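Local coordinates for AvmM (Streptomyces sp. NBRC 109436, PDB 7FE6), which catalyses macrocyclization in alchivemycin A biosynthesis through dehydration and Michael-type addition, at residues F77-Q91 with I109-L121. Numbering follows the deposited sequence.
Sequences FKLFYKVSRADWQEQ and IACQLSGPDGGIL
Tyr81 and Leu113 meet where the two sheets of a beta-sandwich face each other, strand 77-83 crossing strand 109-113 of the opposite sheet at -33° with the axes 8.9 Å apart. Leu113 lies over one face of the Tyr81 ring, its CB 3.9 Å from the ring centroid in a CH-pi contact, while CG of Gln89 covers the other face. With Tyr81 CG set between the backbone N and the carbonyl carbon (chi1 75°), the ring reaches across so that Tyr81 OH gives a hydrogen bond of 2.6 Å to Ser114 O, in the carbonyl plane. A phenylalanine here would lack the hydroxyl and would probably leave Ser114 O without this donor. Next to it Gln91, bent at chi2, brings NE2 to Gln112 O at 3.0 Å, the acceptor lying in the amide plane; its OE1 is taken by Arg74. Toward the start of strand 77-83, Leu79 CD1 rests on Cys111, whose SG sits at the edge of the Phe77 ring. In the type II' turn from Val83 to Ala86, Arg85 extends along the 117-120 loop. Arg85 NH1 and NH2 also donate hydrogen bonds to Ser67 O and Glu104 O of a neighbouring subunit. Ile120, whose side chain is about 5 Å from bound alchivemycin A, lays CG1 over one guanidinium face, and Arg85 NE donates a hydrogen bond of 2.7 Å to Gly118 O, which lies at the guanidinium edge, although NE stands above the carbonyl plane.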
ATOM      1  N   PHE A  77     -21.567  13.729   1.062  1.00 59.61           N
ATOM      2  CA  PHE A  77     -21.146  12.432   1.545  1.00 60.17           C
ATOM      3  C   PHE A  77     -21.281  12.376   3.061  1.00 57.60           C
ATOM      4  O   PHE A  77     -21.372  13.396   3.750  1.00 55.53           O
ATOM      5  CB  PHE A  77     -19.718  12.114   1.083  1.00 55.32           C
ATOM      6  CG  PHE A  77     -18.680  13.153   1.457  1.00 57.43           C
ATOM      7  CD1 PHE A  77     -17.958  13.044   2.645  1.00 53.90           C
ATOM      8  CD2 PHE A  77     -18.374  14.197   0.590  1.00 58.03           C
ATOM      9  CE1 PHE A  77     -16.982  13.975   2.969  1.00 52.66           C
ATOM     10  CE2 PHE A  77     -17.393  15.125   0.915  1.00 58.77           C
ATOM     11  CZ  PHE A  77     -16.690  15.005   2.108  1.00 52.91           C
ATOM     12  N   LYS A  78     -21.347  11.154   3.563  1.00 55.65           N
ATOM     13  CA  LYS A  78     -21.342  10.899   4.990  1.00 56.68           C
ATOM     14  C   LYS A  78     -20.002  10.296   5.378  1.00 55.04           C
ATOM     15  O   LYS A  78     -19.450   9.458   4.652  1.00 50.07           O
ATOM     16  CB  LYS A  78     -22.482   9.971   5.392  1.00 56.08           C
ATOM     17  CG  LYS A  78     -23.812  10.626   5.305  1.00 53.61           C
ATOM     18  CD  LYS A  78     -24.891   9.714   5.796  1.00 57.09           C
ATOM     19  CE  LYS A  78     -26.228  10.380   5.615  1.00 55.60           C
ATOM     20  NZ  LYS A  78     -26.387  11.609   6.459  1.00 61.49           N
ATOM     21  N   LEU A  79     -19.479  10.742   6.522  1.00 52.83           N
ATOM     22  CA  LEU A  79     -18.116  10.420   6.927  1.00 52.40           C
ATOM     23  C   LEU A  79     -18.090  10.172   8.426  1.00 53.01           C
ATOM     24  O   LEU A  79     -18.390  11.077   9.208  1.00 55.88           O
ATOM     25  CB  LEU A  79     -17.153  11.553   6.552  1.00 51.54           C
ATOM     26  CG  LEU A  79     -15.744  11.175   6.064  1.00 53.93           C
ATOM     27  CD1 LEU A  79     -14.798  12.369   6.165  1.00 55.03           C
ATOM     28  CD2 LEU A  79     -15.185   9.984   6.790  1.00 48.11           C
ATOM     29  N   PHE A  80     -17.732   8.952   8.823  1.00 54.34           N
ATOM     30  CA  PHE A  80     -17.523   8.599  10.223  1.00 51.48           C
ATOM     31  C   PHE A  80     -16.126   8.035  10.404  1.00 52.53           C
ATOM     32  O   PHE A  80     -15.559   7.418   9.489  1.00 51.78           O
ATOM     33  CB  PHE A  80     -18.531   7.556  10.710  1.00 49.72           C
ATOM     34  CG  PHE A  80     -19.912   8.090  10.886  1.00 53.87           C
ATOM     35  CD1 PHE A  80     -20.723   8.333   9.770  1.00 50.17           C
ATOM     36  CD2 PHE A  80     -20.412   8.337  12.164  1.00 52.64           C
ATOM     37  CE1 PHE A  80     -22.009   8.823   9.929  1.00 54.39           C
ATOM     38  CE2 PHE A  80     -21.711   8.832  12.345  1.00 57.53           C
ATOM     39  CZ  PHE A  80     -22.511   9.087  11.230  1.00 56.28           C
ATOM     40  N   TYR A  81     -15.576   8.217  11.597  1.00 52.59           N
ATOM     41  CA  TYR A  81     -14.248   7.691  11.835  1.00 48.22           C
ATOM     42  C   TYR A  81     -14.094   7.352  13.302  1.00 52.22           C
ATOM     43  O   TYR A  81     -14.894   7.755  14.159  1.00 52.53           O
ATOM     44  CB  TYR A  81     -13.158   8.665  11.373  1.00 49.77           C
ATOM     45  CG  TYR A  81     -12.940   9.872  12.266  1.00 52.23           C
ATOM     46  CD1 TYR A  81     -13.819  10.959  12.221  1.00 50.62           C
ATOM     47  CD2 TYR A  81     -11.834   9.953  13.103  1.00 50.00           C
ATOM     48  CE1 TYR A  81     -13.628  12.075  13.008  1.00 51.04           C
ATOM     49  CE2 TYR A  81     -11.624  11.064  13.903  1.00 53.07           C
ATOM     50  CZ  TYR A  81     -12.534  12.136  13.855  1.00 57.12           C
ATOM     51  OH  TYR A  81     -12.345  13.268  14.637  1.00 52.66           O
ATOM     52  N   LYS A  82     -13.020   6.614  13.571  1.00 51.04           N
ATOM     53  CA  LYS A  82     -12.704   6.119  14.902  1.00 50.78           C
ATOM     54  C   LYS A  82     -11.192   6.049  14.975  1.00 49.00           C
ATOM     55  O   LYS A  82     -10.571   5.392  14.133  1.00 45.57           O
ATOM     56  CB  LYS A  82     -13.363   4.752  15.106  1.00 50.48           C
ATOM     57  CG  LYS A  82     -12.746   3.820  16.106  1.00 51.16           C
ATOM     58  CD  LYS A  82     -13.028   2.386  15.651  1.00 48.35           C
ATOM     59  CE  LYS A  82     -13.278   1.453  16.790  1.00 48.13           C
ATOM     60  NZ  LYS A  82     -12.126   1.421  17.745  1.00 49.26           N
ATOM     61  N   VAL A  83     -10.606   6.746  15.952  1.00 50.27           N
ATOM     62  CA  VAL A  83      -9.154   6.832  16.082  1.00 48.91           C
ATOM     63  C   VAL A  83      -8.682   5.665  16.937  1.00 47.33           C
ATOM     64  O   VAL A  83      -8.868   5.663  18.159  1.00 48.17           O
ATOM     65  CB  VAL A  83      -8.715   8.172  16.677  1.00 52.34           C
ATOM     66  CG1 VAL A  83      -7.218   8.252  16.676  1.00 52.02           C
ATOM     67  CG2 VAL A  83      -9.297   9.318  15.877  1.00 52.18           C
ATOM     68  N   SER A  84      -8.068   4.669  16.285  1.00 47.34           N
ATOM     69  CA  SER A  84      -7.564   3.478  16.966  1.00 47.50           C
ATOM     70  C   SER A  84      -8.655   2.843  17.823  1.00 48.72           C
ATOM     71  O   SER A  84      -9.729   2.501  17.305  1.00 47.16           O
ATOM     72  CB  SER A  84      -6.350   3.826  17.828  1.00 45.18           C
ATOM     73  OG  SER A  84      -5.297   4.254  16.989  1.00 47.14           O
ATOM     74  N   ARG A  85      -8.421   2.717  19.135  1.00 43.89           N
ATOM     75  CA  ARG A  85      -9.389   2.044  19.997  1.00 46.88           C
ATOM     76  C   ARG A  85     -10.415   2.992  20.662  1.00 52.28           C
ATOM     77  O   ARG A  85     -11.200   2.544  21.507  1.00 51.82           O
ATOM     78  CB  ARG A  85      -8.656   1.175  21.022  1.00 49.35           C
ATOM     79  CG  ARG A  85      -8.004   1.871  22.215  1.00 50.35           C
ATOM     80  CD  ARG A  85      -7.243   0.832  23.063  1.00 49.74           C
ATOM     81  NE  ARG A  85      -6.566   1.473  24.202  1.00 57.23           N
ATOM     82  CZ  ARG A  85      -5.534   0.969  24.885  1.00 55.51           C
ATOM     83  NH1 ARG A  85      -5.031  -0.231  24.560  1.00 47.20           N
ATOM     84  NH2 ARG A  85      -5.027   1.665  25.919  1.00 48.01           N
ATOM     85  N   ALA A  86     -10.438   4.277  20.308  1.00 49.87           N
ATOM     86  CA  ALA A  86     -11.523   5.137  20.760  1.00 47.85           C
ATOM     87  C   ALA A  86     -12.808   4.778  20.012  1.00 52.17           C
ATOM     88  O   ALA A  86     -12.835   3.912  19.133  1.00 55.72           O
ATOM     89  CB  ALA A  86     -11.173   6.601  20.536  1.00 48.86           C
ATOM     90  N   ASP A  87     -13.882   5.477  20.337  1.00 51.06           N
ATOM     91  CA  ASP A  87     -15.210   5.202  19.804  1.00 52.55           C
ATOM     92  C   ASP A  87     -15.461   5.880  18.453  1.00 51.00           C
ATOM     93  O   ASP A  87     -14.831   6.880  18.099  1.00 51.47           O
ATOM     94  CB  ASP A  87     -16.250   5.654  20.820  1.00 53.39           C
ATOM     95  CG  ASP A  87     -16.377   4.678  21.962  1.00 56.53           C
ATOM     96  OD1 ASP A  87     -15.727   3.604  21.893  1.00 61.70           O
ATOM     97  OD2 ASP A  87     -17.116   4.981  22.917  1.00 63.28           O
ATOM     98  N   TRP A  88     -16.431   5.338  17.710  1.00 52.91           N
ATOM     99  CA  TRP A  88     -16.840   5.952  16.451  1.00 49.49           C
ATOM    100  C   TRP A  88     -17.381   7.349  16.694  1.00 51.85           C
ATOM    101  O   TRP A  88     -17.925   7.650  17.755  1.00 54.15           O
ATOM    102  CB  TRP A  88     -17.904   5.110  15.749  1.00 47.55           C
ATOM    103  CG  TRP A  88     -17.348   3.908  15.066  1.00 50.21           C
ATOM    104  CD1 TRP A  88     -17.306   2.635  15.544  1.00 46.38           C
ATOM    105  CD2 TRP A  88     -16.745   3.875  13.759  1.00 49.54           C
ATOM    106  NE1 TRP A  88     -16.695   1.807  14.619  1.00 52.54           N
ATOM    107  CE2 TRP A  88     -16.324   2.548  13.527  1.00 49.50           C
ATOM    108  CE3 TRP A  88     -16.486   4.852  12.785  1.00 45.89           C
ATOM    109  CZ2 TRP A  88     -15.675   2.161  12.350  1.00 49.38           C
ATOM    110  CZ3 TRP A  88     -15.840   4.485  11.629  1.00 48.37           C
ATOM    111  CH2 TRP A  88     -15.441   3.140  11.407  1.00 49.58           C
ATOM    112  N   GLN A  89     -17.210   8.217  15.703  1.00 53.41           N
ATOM    113  CA  GLN A  89     -17.846   9.531  15.743  1.00 54.13           C
ATOM    114  C   GLN A  89     -18.089   9.978  14.315  1.00 54.54           C
ATOM    115  O   GLN A  89     -17.460   9.490  13.371  1.00 51.15           O
ATOM    116  CB  GLN A  89     -17.000  10.587  16.461  1.00 51.78           C
ATOM    117  CG  GLN A  89     -15.622  10.703  15.832  1.00 55.67           C
ATOM    118  CD  GLN A  89     -14.734  11.685  16.512  1.00 52.79           C
ATOM    119  OE1 GLN A  89     -15.105  12.837  16.719  1.00 59.11           O
ATOM    120  NE2 GLN A  89     -13.547  11.249  16.858  1.00 49.06           N
ATOM    121  N   GLU A  90     -19.026  10.903  14.173  1.00 56.75           N
ATOM    122  CA  GLU A  90     -19.261  11.516  12.881  1.00 56.44           C
ATOM    123  C   GLU A  90     -18.274  12.652  12.685  1.00 56.22           C
ATOM    124  O   GLU A  90     -18.071  13.468  13.587  1.00 56.58           O
ATOM    125  CB  GLU A  90     -20.680  12.043  12.778  1.00 53.46           C
ATOM    126  CG  GLU A  90     -21.016  12.388  11.365  1.00 57.45           C
ATOM    127  CD  GLU A  90     -22.456  12.807  11.198  1.00 63.33           C
ATOM    128  OE1 GLU A  90     -23.128  13.058  12.240  1.00 61.14           O
ATOM    129  OE2 GLU A  90     -22.907  12.865  10.023  1.00 62.17           O
ATOM    130  N   GLN A  91     -17.641  12.692  11.522  1.00 58.65           N
ATOM    131  CA  GLN A  91     -16.723  13.780  11.236  1.00 58.68           C
ATOM    132  C   GLN A  91     -17.488  15.103  11.250  1.00 56.86           C
ATOM    133  O   GLN A  91     -18.627  15.183  10.786  1.00 58.04           O
ATOM    134  CB  GLN A  91     -16.035  13.552   9.889  1.00 55.71           C
ATOM    135  CG  GLN A  91     -14.788  14.399   9.671  1.00 53.70           C
ATOM    136  CD  GLN A  91     -15.121  15.854   9.376  1.00 59.53           C
ATOM    137  OE1 GLN A  91     -16.204  16.161   8.859  1.00 56.96           O
ATOM    138  NE2 GLN A  91     -14.195  16.762   9.707  1.00 61.51           N
ATOM    139  N   ILE A 109     -12.346  18.512  -0.824  1.00 62.90           N
ATOM    140  CA  ILE A 109     -12.912  18.832   0.482  1.00 62.94           C
ATOM    141  C   ILE A 109     -11.971  18.222   1.520  1.00 63.54           C
ATOM    142  O   ILE A 109     -11.893  16.990   1.650  1.00 60.39           O
ATOM    143  CB  ILE A 109     -14.340  18.284   0.653  1.00 63.35           C
ATOM    144  CG1 ILE A 109     -15.250  18.647  -0.528  1.00 62.84           C
ATOM    145  CG2 ILE A 109     -14.955  18.838   1.922  1.00 61.33           C
ATOM    146  CD1 ILE A 109     -15.350  20.100  -0.801  1.00 61.77           C
ATOM    147  N   ALA A 110     -11.256  19.076   2.258  1.00 63.83           N
ATOM    148  CA  ALA A 110     -10.313  18.627   3.275  1.00 60.78           C
ATOM    149  C   ALA A 110     -11.021  18.478   4.619  1.00 61.80           C
ATOM    150  O   ALA A 110     -11.671  19.413   5.093  1.00 63.04           O
ATOM    151  CB  ALA A 110      -9.137  19.598   3.386  1.00 60.31           C
ATOM    152  N   CYS A 111     -10.904  17.292   5.218  1.00 58.76           N
ATOM    153  CA  CYS A 111     -11.605  16.943   6.448  1.00 57.49           C
ATOM    154  C   CYS A 111     -10.639  16.549   7.555  1.00 58.25           C
ATOM    155  O   CYS A 111      -9.729  15.737   7.343  1.00 56.15           O
ATOM    156  CB  CYS A 111     -12.585  15.798   6.210  1.00 54.67           C
ATOM    157  SG  CYS A 111     -13.791  16.182   4.995  1.00 62.16           S
ATOM    158  N   GLN A 112     -10.879  17.078   8.745  1.00 59.36           N
ATOM    159  CA  GLN A 112     -10.084  16.725   9.907  1.00 60.26           C
ATOM    160  C   GLN A 112     -10.657  15.480  10.581  1.00 56.95           C
ATOM    161  O   GLN A 112     -11.835  15.444  10.943  1.00 58.66           O
ATOM    162  CB  GLN A 112     -10.022  17.900  10.885  1.00 57.34           C
ATOM    163  CG  GLN A 112      -9.025  17.704  12.013  1.00 59.42           C
ATOM    164  CD  GLN A 112      -8.965  18.894  12.974  1.00 62.45           C
ATOM    165  OE1 GLN A 112      -8.569  18.747  14.131  1.00 62.23           O
ATOM    166  NE2 GLN A 112      -9.307  20.081  12.480  1.00 58.31           N
ATOM    167  N   LEU A 113      -9.802  14.477  10.769  1.00 57.39           N
ATOM    168  CA  LEU A 113     -10.124  13.241  11.485  1.00 57.33           C
ATOM    169  C   LEU A 113      -9.191  13.061  12.685  1.00 55.68           C
ATOM    170  O   LEU A 113      -8.581  11.992  12.837  1.00 52.39           O
ATOM    171  CB  LEU A 113      -9.997  12.028  10.545  1.00 52.46           C
ATOM    172  CG  LEU A 113     -11.153  11.714   9.589  1.00 53.65           C
ATOM    173  CD1 LEU A 113     -11.336  12.820   8.545  1.00 52.85           C
ATOM    174  CD2 LEU A 113     -10.893  10.386   8.897  1.00 48.34           C
ATOM    175  N   SER A 114      -9.123  14.068  13.574  1.00 56.50           N
ATOM    176  CA  SER A 114      -8.174  14.063  14.677  1.00 55.83           C
ATOM    177  C   SER A 114      -8.863  13.550  15.936  1.00 56.31           C
ATOM    178  O   SER A 114     -10.064  13.267  15.952  1.00 53.24           O
ATOM    179  CB  SER A 114      -7.618  15.464  14.947  1.00 61.01           C
ATOM    180  OG  SER A 114      -8.626  16.367  15.447  1.00 58.61           O
ATOM    181  N   GLY A 115      -8.085  13.411  17.000  1.00 65.67           N
ATOM    182  CA  GLY A 115      -8.640  13.094  18.293  1.00 64.86           C
ATOM    183  C   GLY A 115      -7.866  12.022  19.027  1.00 68.52           C
ATOM    184  O   GLY A 115      -7.009  11.336  18.456  1.00 66.54           O
ATOM    185  N   PRO A 116      -8.176  11.853  20.315  1.00 60.63           N
ATOM    186  CA  PRO A 116      -7.503  10.822  21.118  1.00 59.00           C
ATOM    187  C   PRO A 116      -7.742   9.430  20.551  1.00 59.15           C
ATOM    188  O   PRO A 116      -8.790   9.142  19.957  1.00 58.73           O
ATOM    189  CB  PRO A 116      -8.150  10.966  22.499  1.00 56.67           C
ATOM    190  CG  PRO A 116      -8.821  12.304  22.482  1.00 53.29           C
ATOM    191  CD  PRO A 116      -9.169  12.621  21.085  1.00 53.43           C
ATOM    192  N   ASP A 117      -6.758   8.556  20.767  1.00 52.02           N
ATOM    193  CA  ASP A 117      -6.713   7.240  20.148  1.00 52.26           C
ATOM    194  C   ASP A 117      -7.122   6.133  21.097  1.00 52.57           C
ATOM    195  O   ASP A 117      -6.880   4.959  20.803  1.00 53.59           O
ATOM    196  CB  ASP A 117      -5.302   6.967  19.619  1.00 52.17           C
ATOM    197  CG  ASP A 117      -4.293   6.711  20.737  1.00 53.50           C
ATOM    198  OD1 ASP A 117      -4.571   7.032  21.922  1.00 55.85           O
ATOM    199  OD2 ASP A 117      -3.177   6.261  20.432  1.00 51.66           O
ATOM    200  N   GLY A 118      -7.750   6.474  22.213  1.00 53.79           N
ATOM    201  CA  GLY A 118      -8.100   5.478  23.204  1.00 51.73           C
ATOM    202  C   GLY A 118      -7.011   5.169  24.205  1.00 51.50           C
ATOM    203  O   GLY A 118      -7.014   4.078  24.792  1.00 53.18           O
ATOM    204  N   GLY A 119      -6.076   6.087  24.428  1.00 54.15           N
ATOM    205  CA  GLY A 119      -5.075   5.825  25.441  1.00 56.81           C
ATOM    206  C   GLY A 119      -3.937   4.924  25.013  1.00 54.49           C
ATOM    207  O   GLY A 119      -3.270   4.342  25.868  1.00 53.63           O
ATOM    208  N   ILE A 120      -3.720   4.743  23.718  1.00 55.36           N
ATOM    209  CA  ILE A 120      -2.530   4.027  23.283  1.00 55.17           C
ATOM    210  C   ILE A 120      -1.353   4.999  23.360  1.00 57.12           C
ATOM    211  O   ILE A 120      -0.505   4.882  24.246  1.00 58.89           O
ATOM    212  CB  ILE A 120      -2.743   3.435  21.891  1.00 51.55           C
ATOM    213  CG1 ILE A 120      -3.934   2.490  21.986  1.00 54.04           C
ATOM    214  CG2 ILE A 120      -1.509   2.707  21.415  1.00 49.12           C
ATOM    215  CD1 ILE A 120      -4.283   1.772  20.700  1.00 48.45           C
ATOM    216  N   LEU A 121      -1.308   5.981  22.459  1.00 56.81           N
ATOM    217  CA  LEU A 121      -0.348   7.078  22.527  1.00 54.01           C
ATOM    218  C   LEU A 121      -0.910   8.315  23.227  1.00 62.26           C
ATOM    219  O   LEU A 121      -0.137   9.130  23.763  1.00 61.96           O
ATOM    220  CB  LEU A 121       0.100   7.470  21.118  1.00 56.28           C
ATOM    221  CG  LEU A 121       0.809   6.359  20.340  1.00 59.02           C
ATOM    222  CD1 LEU A 121       1.156   6.798  18.930  1.00 54.42           C
ATOM    223  CD2 LEU A 121       2.062   5.951  21.105  1.00 60.34           C
TER